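Local coordinates for protein biofilm growth-associated repressor (Xylella fastidiosa, PDB 3PQK) that represses transcription of an operon that includes its own gene by binding a palindromic AT-rich sequence across the -10 region of a promoter, at residues G64-R69 against Y77-A82. Residues are numbered along the deposited sequence; the frame is centred on the assembly and turned at random.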
# COMPACT_ATOMS: atom_id res chain seq x y z
N GLY B 64 6.65 -11.74 -7.38
CA GLY B 64 7.93 -11.09 -7.70
C GLY B 64 8.46 -10.16 -6.62
O GLY B 64 9.34 -9.35 -6.88
N ILE B 65 7.94 -10.30 -5.40
CA ILE B 65 8.28 -9.42 -4.27
C ILE B 65 9.45 -9.99 -3.45
O ILE B 65 10.28 -9.25 -2.93
CB ILE B 65 7.00 -9.15 -3.41
CG1 ILE B 65 5.94 -8.35 -4.25
CG2 ILE B 65 7.32 -8.38 -2.10
CD1 ILE B 65 4.53 -8.34 -3.62
N VAL B 66 9.49 -11.32 -3.35
CA VAL B 66 10.52 -12.04 -2.63
C VAL B 66 11.14 -13.06 -3.61
O VAL B 66 10.48 -13.54 -4.52
CB VAL B 66 9.92 -12.70 -1.35
CG1 VAL B 66 10.89 -13.70 -0.71
CG2 VAL B 66 9.49 -11.64 -0.33
N GLU B 67 12.41 -13.38 -3.39
CA GLU B 67 13.14 -14.39 -4.15
C GLU B 67 14.03 -15.20 -3.18
O GLU B 67 14.20 -14.81 -2.02
CB GLU B 67 13.97 -13.73 -5.26
CG GLU B 67 15.00 -12.71 -4.79
CD GLU B 67 15.85 -12.16 -5.91
OE1 GLU B 67 15.75 -12.69 -7.04
OE2 GLU B 67 16.62 -11.21 -5.67
N THR B 68 14.62 -16.28 -3.67
CA THR B 68 15.50 -17.11 -2.86
C THR B 68 16.95 -16.94 -3.27
O THR B 68 17.27 -16.53 -4.40
CB THR B 68 15.05 -18.59 -2.85
OG1 THR B 68 15.18 -19.14 -4.17
CG2 THR B 68 13.64 -18.79 -2.29
N ARG B 69 17.84 -17.27 -2.34
CA ARG B 69 19.28 -17.24 -2.54
C ARG B 69 19.87 -18.46 -1.83
O ARG B 69 19.43 -18.80 -0.73
CB ARG B 69 19.87 -15.91 -2.04
CG ARG B 69 21.25 -15.58 -2.60
CD ARG B 69 21.77 -14.32 -1.95
NE ARG B 69 22.77 -14.64 -0.93
CZ ARG B 69 24.08 -14.52 -1.10
NH1 ARG B 69 24.56 -14.02 -2.24
NH2 ARG B 69 24.92 -14.88 -0.14
N TYR B 77 15.62 -16.35 1.97
CA TYR B 77 14.65 -15.50 1.27
C TYR B 77 15.11 -14.08 1.45
O TYR B 77 15.73 -13.75 2.44
CB TYR B 77 13.26 -15.70 1.85
CG TYR B 77 12.69 -17.08 1.59
CD1 TYR B 77 11.78 -17.30 0.55
CD2 TYR B 77 13.00 -18.15 2.42
CE1 TYR B 77 11.20 -18.55 0.35
CE2 TYR B 77 12.44 -19.41 2.21
CZ TYR B 77 11.55 -19.61 1.17
OH TYR B 77 10.98 -20.84 0.97
N ARG B 78 14.83 -13.25 0.47
CA ARG B 78 15.20 -11.86 0.42
C ARG B 78 14.19 -11.15 -0.48
O ARG B 78 13.56 -11.78 -1.33
CB ARG B 78 16.61 -11.69 -0.18
CG ARG B 78 16.83 -12.35 -1.57
CD ARG B 78 18.17 -12.01 -2.19
NE ARG B 78 18.13 -10.73 -2.91
CZ ARG B 78 19.20 -9.99 -3.20
NH1 ARG B 78 20.41 -10.36 -2.80
NH2 ARG B 78 19.05 -8.84 -3.85
N LEU B 79 14.09 -9.85 -0.31
CA LEU B 79 13.25 -9.01 -1.12
C LEU B 79 13.87 -8.89 -2.51
O LEU B 79 15.10 -8.90 -2.64
CB LEU B 79 13.18 -7.61 -0.50
CG LEU B 79 12.37 -7.46 0.77
CD1 LEU B 79 12.49 -6.04 1.30
CD2 LEU B 79 10.89 -7.81 0.54
N THR B 80 13.05 -8.70 -3.53
CA THR B 80 13.64 -8.45 -4.85
C THR B 80 14.06 -6.97 -4.90
O THR B 80 13.79 -6.21 -3.96
CB THR B 80 12.71 -8.87 -5.98
OG1 THR B 80 11.50 -8.14 -5.90
CG2 THR B 80 12.43 -10.35 -5.96
N GLU B 81 14.78 -6.56 -5.96
CA GLU B 81 15.24 -5.19 -6.12
C GLU B 81 14.31 -4.42 -7.08
O GLU B 81 14.60 -3.28 -7.47
CB GLU B 81 16.70 -5.16 -6.58
CG GLU B 81 17.69 -5.53 -5.49
CD GLU B 81 19.14 -5.35 -5.89
OE1 GLU B 81 19.65 -6.19 -6.68
OE2 GLU B 81 19.77 -4.37 -5.43
N ALA B 82 13.15 -5.02 -7.37
CA ALA B 82 12.12 -4.47 -8.23
C ALA B 82 11.41 -3.30 -7.58
O ALA B 82 11.61 -3.00 -6.39
CB ALA B 82 11.11 -5.56 -8.57
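Thr68 lays its methyl CG2 over one face of the Tyr77 ring, 4.0 Å from the ring centroid, a CH-pi contact that a beta-branched residue can offer close to its own backbone. The ring's edge meets a second bump, Val66 CG1, 3.9 Å from Tyr77 CD1, while Val66 CG2 turns to Leu79 CD2; the forked valine sets one methyl against each neighbour, wedged between tyrosine and leucine. Ile65, just before the strand, points away from 77-82 and joins Val66 and Leu79 on helix 23-33, where branched apolar side chains suit a buried surface.

Between the strands, Glu67 and Arg78 form a hydrogen-bonded antiparallel pair: Glu67 N to Arg78 O at 2.9 Å and Arg78 N to Glu67 O at 3.0 Å. Their long side chains run side by side on the face opposite that of Thr68 and Tyr77, and the bend of Arg78 at chi3 (-85°) brings NE within 3.2 Å of Glu67 OE2. In this salt bridge carboxylate and guanidinium planes stand 79° apart, so it is no flat two-pronged pairing. Glu36 forms a salt bridge with Arg69 NE and a weak, long ion pair with Arg78.

Where 77-82 leaves the sheet, Thr80 makes three contacts: its N donates to Ile65 O, OG1 donates to Gly64 O at 2.7 Å, and methyl CG2 rests against Glu67 CG. Gly64, whose positive phi suits glycine, closes helix 52-62 in a Schellman motif, so the OG1 bond ties the helix end to the residue just past strand 76-79. The twisted two-stranded hairpin is the wing of the winged-helix fold of ArsR-family repressors, following the helix-turn-helix.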